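Local coordinates for uncharacterized protein MJ1062 (Methanocaldococcus jannaschii, PDB 3EO4) that is of unknown function, though this piece of it forms a GNAT-type domain that probably transfers acyl groups, within a longer chain that may also act as a hexosyltransferase, at residues A[67-81]-A[93-107]. Residues are numbered along the deposited sequence; the frame is centred on the assembly and turned at random.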
loop_
_atom_site.group_PDB
_atom_site.type_symbol
_atom_site.label_atom_id
_atom_site.label_comp_id
_atom_site.label_asym_id
_atom_site.label_seq_id
_atom_site.Cartn_x
_atom_site.Cartn_y
_atom_site.Cartn_z
ATOM N N ILE A 67 9.016 -2.766 8.981
ATOM C CA ILE A 67 10.418 -2.711 8.570
ATOM C C ILE A 67 10.726 -1.314 8.019
ATOM O O ILE A 67 10.078 -0.852 7.093
ATOM C CB ILE A 67 10.705 -3.753 7.475
ATOM C CG1 ILE A 67 10.261 -5.159 7.931
ATOM C CG2 ILE A 67 12.172 -3.676 7.045
ATOM C CD1 ILE A 67 10.198 -6.186 6.807
ATOM N N LEU A 68 11.711 -0.654 8.604
ATOM C CA LEU A 68 12.087 0.668 8.192
ATOM C C LEU A 68 13.405 0.596 7.458
ATOM O O LEU A 68 14.310 -0.090 7.895
ATOM C CB LEU A 68 12.259 1.526 9.426
ATOM C CG LEU A 68 11.081 2.275 10.066
ATOM C CD1 LEU A 68 9.707 1.727 9.764
ATOM C CD2 LEU A 68 11.316 2.471 11.577
ATOM N N LEU A 69 13.518 1.292 6.336
ATOM C CA LEU A 69 14.773 1.347 5.613
ATOM C C LEU A 69 15.300 2.768 5.755
ATOM O O LEU A 69 14.593 3.725 5.458
ATOM C CB LEU A 69 14.608 0.950 4.134
ATOM C CG LEU A 69 15.816 1.251 3.221
ATOM C CD1 LEU A 69 17.071 0.426 3.563
ATOM C CD2 LEU A 69 15.495 1.089 1.763
ATOM N N ARG A 70 16.538 2.879 6.231
ATOM C CA ARG A 70 17.203 4.151 6.360
ATOM C C ARG A 70 18.143 4.273 5.180
ATOM O O ARG A 70 19.010 3.424 4.954
ATOM C CB ARG A 70 17.999 4.254 7.667
ATOM C CG ARG A 70 18.646 5.616 7.861
ATOM C CD ARG A 70 19.549 5.654 9.080
ATOM N NE ARG A 70 18.832 5.283 10.305
ATOM C CZ ARG A 70 18.259 6.154 11.139
ATOM N NH1 ARG A 70 18.299 7.461 10.883
ATOM N NH2 ARG A 70 17.636 5.716 12.232
ATOM N N GLU A 71 17.956 5.334 4.422
ATOM C CA GLU A 71 18.695 5.536 3.204
ATOM C C GLU A 71 18.850 7.024 3.032
ATOM O O GLU A 71 17.889 7.763 3.221
ATOM C CB GLU A 71 17.864 4.955 2.095
ATOM C CG GLU A 71 18.395 5.115 0.735
ATOM C CD GLU A 71 17.649 4.169 -0.165
ATOM O OE1 GLU A 71 17.797 2.931 0.035
ATOM O OE2 GLU A 71 16.885 4.668 -1.022
ATOM N N ASN A 72 20.063 7.455 2.687
ATOM C CA ASN A 72 20.437 8.885 2.713
ATOM C C ASN A 72 20.093 9.450 4.077
ATOM O O ASN A 72 19.705 10.609 4.219
ATOM C CB ASN A 72 19.733 9.655 1.598
ATOM C CG ASN A 72 20.139 9.168 0.231
ATOM O OD1 ASN A 72 21.280 9.379 -0.183
ATOM N ND2 ASN A 72 19.227 8.503 -0.472
ATOM N N ASN A 73 20.231 8.586 5.079
ATOM C CA ASN A 73 19.984 8.924 6.474
ATOM C C ASN A 73 18.534 9.291 6.750
ATOM O O ASN A 73 18.227 9.854 7.783
ATOM C CB ASN A 73 20.921 10.042 6.973
ATOM C CG ASN A 73 21.128 9.987 8.474
ATOM O OD1 ASN A 73 21.325 11.004 9.117
ATOM N ND2 ASN A 73 21.079 8.783 9.039
ATOM N N THR A 74 17.645 8.971 5.822
ATOM C CA THR A 74 16.244 9.234 6.016
ATOM C C THR A 74 15.479 7.919 6.003
ATOM O O THR A 74 15.726 7.062 5.149
ATOM C CB THR A 74 15.737 10.210 4.967
ATOM O OG1 THR A 74 16.011 11.541 5.430
ATOM C CG2 THR A 74 14.237 10.043 4.743
ATOM N N ILE A 75 14.560 7.744 6.955
ATOM C CA ILE A 75 13.900 6.451 7.092
ATOM C C ILE A 75 12.514 6.402 6.412
ATOM O O ILE A 75 11.804 7.400 6.401
ATOM C CB ILE A 75 13.843 5.959 8.584
ATOM C CG1 ILE A 75 12.460 6.158 9.198
ATOM C CG2 ILE A 75 14.896 6.623 9.485
ATOM C CD1 ILE A 75 11.678 4.928 9.097
ATOM N N ARG A 76 12.141 5.236 5.876
ATOM C CA ARG A 76 10.828 5.015 5.274
ATOM C C ARG A 76 10.326 3.596 5.562
ATOM O O ARG A 76 11.126 2.711 5.854
ATOM C CB ARG A 76 10.878 5.285 3.761
ATOM C CG ARG A 76 11.303 4.084 2.879
ATOM C CD ARG A 76 11.323 4.515 1.411
ATOM N NE ARG A 76 11.776 3.485 0.478
ATOM C CZ ARG A 76 13.014 3.448 -0.019
ATOM N NH1 ARG A 76 13.904 4.360 0.351
ATOM N NH2 ARG A 76 13.365 2.518 -0.898
ATOM N N LYS A 77 9.005 3.389 5.474
ATOM C CA LYS A 77 8.360 2.070 5.701
ATOM C C LYS A 77 8.323 1.211 4.449
ATOM O O LYS A 77 7.765 1.624 3.425
ATOM C CB LYS A 77 6.922 2.268 6.169
ATOM C CG LYS A 77 6.763 2.576 7.650
ATOM C CD LYS A 77 6.465 4.011 7.972
ATOM C CE LYS A 77 5.225 4.561 7.252
ATOM N NZ LYS A 77 4.045 3.780 7.630
ATOM N N VAL A 78 8.867 -0.004 4.519
ATOM C CA VAL A 78 9.064 -0.776 3.298
ATOM C C VAL A 78 8.474 -2.163 3.361
ATOM O O VAL A 78 8.394 -2.819 2.330
ATOM C CB VAL A 78 10.572 -0.907 2.878
ATOM C CG1 VAL A 78 11.218 0.463 2.594
ATOM C CG2 VAL A 78 11.365 -1.677 3.930
ATOM N N GLY A 79 8.116 -2.633 4.561
ATOM C CA GLY A 79 7.517 -3.959 4.692
ATOM C C GLY A 79 7.068 -4.252 6.101
ATOM O O GLY A 79 7.028 -3.353 6.962
ATOM N N SER A 80 6.738 -5.520 6.350
ATOM C CA SER A 80 6.374 -5.949 7.674
ATOM C C SER A 80 6.937 -7.329 7.968
ATOM O O SER A 80 6.979 -8.194 7.079
ATOM C CB SER A 80 4.870 -5.976 7.818
ATOM O OG SER A 80 4.537 -6.323 9.163
ATOM N N VAL A 81 7.343 -7.535 9.222
ATOM C CA VAL A 81 7.832 -8.842 9.688
ATOM C C VAL A 81 7.115 -9.150 10.995
ATOM O O VAL A 81 6.787 -8.227 11.756
ATOM C CB VAL A 81 9.391 -8.876 9.811
ATOM C CG1 VAL A 81 9.891 -7.971 10.933
ATOM C CG2 VAL A 81 9.927 -10.327 9.936
ATOM N N ILE A 93 7.285 -17.445 11.701
ATOM C CA ILE A 93 7.753 -16.127 11.224
ATOM C C ILE A 93 7.111 -15.824 9.880
ATOM O O ILE A 93 7.151 -16.661 8.973
ATOM C CB ILE A 93 9.302 -16.093 10.992
ATOM C CG1 ILE A 93 10.073 -16.731 12.142
ATOM C CG2 ILE A 93 9.817 -14.667 10.624
ATOM C CD1 ILE A 93 9.914 -16.029 13.377
ATOM N N GLY A 94 6.567 -14.614 9.748
ATOM C CA GLY A 94 6.052 -14.109 8.469
ATOM C C GLY A 94 6.792 -12.849 8.031
ATOM O O GLY A 94 7.234 -12.045 8.874
ATOM N N ILE A 95 6.948 -12.671 6.722
ATOM C CA ILE A 95 7.668 -11.499 6.217
ATOM C C ILE A 95 7.027 -11.045 4.905
ATOM O O ILE A 95 6.580 -11.869 4.110
ATOM C CB ILE A 95 9.227 -11.793 6.039
ATOM C CG1 ILE A 95 9.988 -10.644 5.372
ATOM C CG2 ILE A 95 9.467 -13.055 5.182
ATOM C CD1 ILE A 95 10.711 -9.745 6.358
ATOM N N LEU A 96 7.031 -9.738 4.668
ATOM C CA LEU A 96 6.480 -9.158 3.464
ATOM C C LEU A 96 7.256 -7.873 3.221
ATOM O O LEU A 96 7.343 -7.059 4.115
ATOM C CB LEU A 96 5.016 -8.845 3.738
ATOM C CG LEU A 96 4.064 -8.053 2.861
ATOM C CD1 LEU A 96 2.700 -8.058 3.593
ATOM C CD2 LEU A 96 4.480 -6.623 2.631
ATOM N N ILE A 97 7.877 -7.732 2.054
ATOM C CA ILE A 97 8.457 -6.469 1.639
ATOM C C ILE A 97 7.458 -5.875 0.642
ATOM O O ILE A 97 7.196 -6.472 -0.406
ATOM C CB ILE A 97 9.888 -6.641 1.016
ATOM C CG1 ILE A 97 10.852 -7.305 2.020
ATOM C CG2 ILE A 97 10.439 -5.304 0.443
ATOM C CD1 ILE A 97 11.170 -6.426 3.264
ATOM N N GLY A 98 6.896 -4.709 1.005
ATOM C CA GLY A 98 5.926 -4.002 0.187
ATOM C C GLY A 98 6.440 -3.299 -1.067
ATOM O O GLY A 98 5.740 -3.291 -2.063
ATOM N N GLU A 99 7.641 -2.712 -1.046
ATOM C CA GLU A 99 8.185 -2.085 -2.262
ATOM C C GLU A 99 8.797 -3.155 -3.102
ATOM O O GLU A 99 9.646 -3.886 -2.601
ATOM C CB GLU A 99 9.306 -1.072 -1.976
ATOM C CG GLU A 99 8.966 -0.033 -0.991
ATOM C CD GLU A 99 9.930 1.156 -0.981
ATOM O OE1 GLU A 99 9.734 2.005 -0.098
ATOM O OE2 GLU A 99 10.858 1.261 -1.825
ATOM N N PHE A 100 8.447 -3.187 -4.392
ATOM C CA PHE A 100 8.789 -4.302 -5.293
ATOM C C PHE A 100 10.199 -4.330 -5.842
ATOM O O PHE A 100 10.728 -5.407 -6.128
ATOM C CB PHE A 100 7.823 -4.352 -6.473
ATOM C CG PHE A 100 6.424 -4.603 -6.066
ATOM C CD1 PHE A 100 5.884 -5.879 -6.179
ATOM C CD2 PHE A 100 5.644 -3.569 -5.529
ATOM C CE1 PHE A 100 4.569 -6.124 -5.790
ATOM C CE2 PHE A 100 4.337 -3.797 -5.151
ATOM C CZ PHE A 100 3.791 -5.081 -5.265
ATOM N N PHE A 101 10.790 -3.164 -6.036
ATOM C CA PHE A 101 12.126 -3.089 -6.629
ATOM C C PHE A 101 13.217 -3.066 -5.551
ATOM O O PHE A 101 14.342 -2.649 -5.806
ATOM C CB PHE A 101 12.219 -1.905 -7.594
ATOM C CG PHE A 101 11.436 -2.107 -8.864
ATOM C CD1 PHE A 101 11.983 -2.839 -9.933
ATOM C CD2 PHE A 101 10.151 -1.584 -9.005
ATOM C CE1 PHE A 101 11.261 -3.034 -11.134
ATOM C CE2 PHE A 101 9.421 -1.776 -10.200
ATOM C CZ PHE A 101 9.981 -2.499 -11.266
ATOM N N LEU A 102 12.840 -3.511 -4.357
ATOM C CA LEU A 102 13.740 -3.758 -3.235
ATOM C C LEU A 102 13.999 -5.251 -3.074
ATOM O O LEU A 102 15.047 -5.649 -2.562
ATOM C CB LEU A 102 13.111 -3.275 -1.920
ATOM C CG LEU A 102 13.042 -1.771 -1.671
ATOM C CD1 LEU A 102 12.566 -1.490 -0.228
ATOM C CD2 LEU A 102 14.363 -1.124 -1.930
ATOM N N TRP A 103 13.014 -6.063 -3.473
ATOM C CA TRP A 103 13.144 -7.514 -3.506
ATOM C C TRP A 103 14.488 -7.913 -4.089
ATOM O O TRP A 103 14.975 -7.288 -5.026
ATOM C CB TRP A 103 11.995 -8.163 -4.303
ATOM C CG TRP A 103 10.609 -8.004 -3.675
ATOM C CD1 TRP A 103 10.266 -7.190 -2.647
ATOM C CD2 TRP A 103 9.385 -8.642 -4.110
ATOM N NE1 TRP A 103 8.915 -7.319 -2.365
ATOM C CE2 TRP A 103 8.353 -8.197 -3.254
ATOM C CE3 TRP A 103 9.076 -9.580 -5.115
ATOM C CZ2 TRP A 103 7.023 -8.641 -3.377
ATOM C CZ3 TRP A 103 7.751 -10.019 -5.236
ATOM C CH2 TRP A 103 6.740 -9.541 -4.377
ATOM N N GLY A 104 15.091 -8.936 -3.494
ATOM C CA GLY A 104 16.404 -9.418 -3.908
ATOM C C GLY A 104 17.562 -8.555 -3.416
ATOM O O GLY A 104 18.642 -8.621 -3.983
ATOM N N LYS A 105 17.356 -7.764 -2.359
ATOM C CA LYS A 105 18.445 -6.933 -1.779
ATOM C C LYS A 105 18.736 -7.176 -0.290
ATOM O O LYS A 105 19.376 -6.338 0.373
ATOM C CB LYS A 105 18.211 -5.449 -2.052
ATOM C CG LYS A 105 18.458 -5.097 -3.505
ATOM C CD LYS A 105 17.836 -3.762 -3.871
ATOM C CE LYS A 105 18.312 -3.334 -5.253
ATOM N NZ LYS A 105 17.413 -2.304 -5.829
ATOM N N HIS A 106 18.275 -8.332 0.203
ATOM C CA HIS A 106 18.573 -8.835 1.547
ATOM C C HIS A 106 17.812 -8.155 2.675
ATOM O O HIS A 106 18.052 -8.442 3.844
ATOM C CB HIS A 106 20.074 -8.761 1.849
ATOM C CG HIS A 106 20.912 -9.675 1.016
ATOM N ND1 HIS A 106 20.753 -9.797 -0.346
ATOM C CD2 HIS A 106 21.950 -10.481 1.348
ATOM C CE1 HIS A 106 21.649 -10.645 -0.820
ATOM N NE2 HIS A 106 22.385 -11.076 0.188
ATOM N N ILE A 107 16.895 -7.258 2.337
ATOM C CA ILE A 107 16.120 -6.583 3.375
ATOM C C ILE A 107 15.294 -7.567 4.177
ATOM O O ILE A 107 15.243 -7.482 5.418
ATOM C CB ILE A 107 15.248 -5.480 2.786
ATOM C CG1 ILE A 107 16.157 -4.294 2.427
ATOM C CG2 ILE A 107 14.201 -5.032 3.795
ATOM C CD1 ILE A 107 15.901 -3.684 1.097
#
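In the GNAT-type domain, the antiparallel hairpin of strands 74-84 and 92-97 and the loop leading to helix 107-121 bring S80 against L96 and R76 against E99. S80 and L96 form the hydrogen-bonded antiparallel pair: S80 N donates to L96 O (2.8 Å) and L96 N returns a bond to S80 O, both close to straight at the acceptor. Non-hydrogen-bonded pairs flank it, V81 with I95 and G79 with I97, and G79 CA lies 3.2 Å from L96 O. The ladder is extended by V78 O, which takes G98 N at 2.8 Å with a bent N-H...O angle of 131° and receives only a weak bond from E99 N.

Beyond the ladder, R76 meets E99 side-on through two nitrogens: NE reaches OE1 at 2.6 Å and NH2 reaches OE2 at 3.0 Å. Both oxygens are met on their syn sides, and the guanidinium and carboxylate planes differ by 21°. The R76 chain is extended from CG to NE; L69 CD2 sits over one face of the guanidinium, offset toward its rim, while NH1 makes a weak salt bridge to E71 OE2. W49 of the second subunit adds a cation-pi contact.

On the face towards helix 107-121, I67 CD1 touches I95 CD1 (3.6 Å) and I97 CD1, crossing both side chains at about a right angle. Chi1 of I95 (174°) turns CG1 away from the backbone N, carrying CD1 to V81 CG2 as well. From the loop, L102 CD1 packs on V78 CG1 at 3.7 Å. With acids on two sides of its guanidinium, R76 would be expected to stay charged, and the bidentate grip limits rotation of the E99 carboxylate.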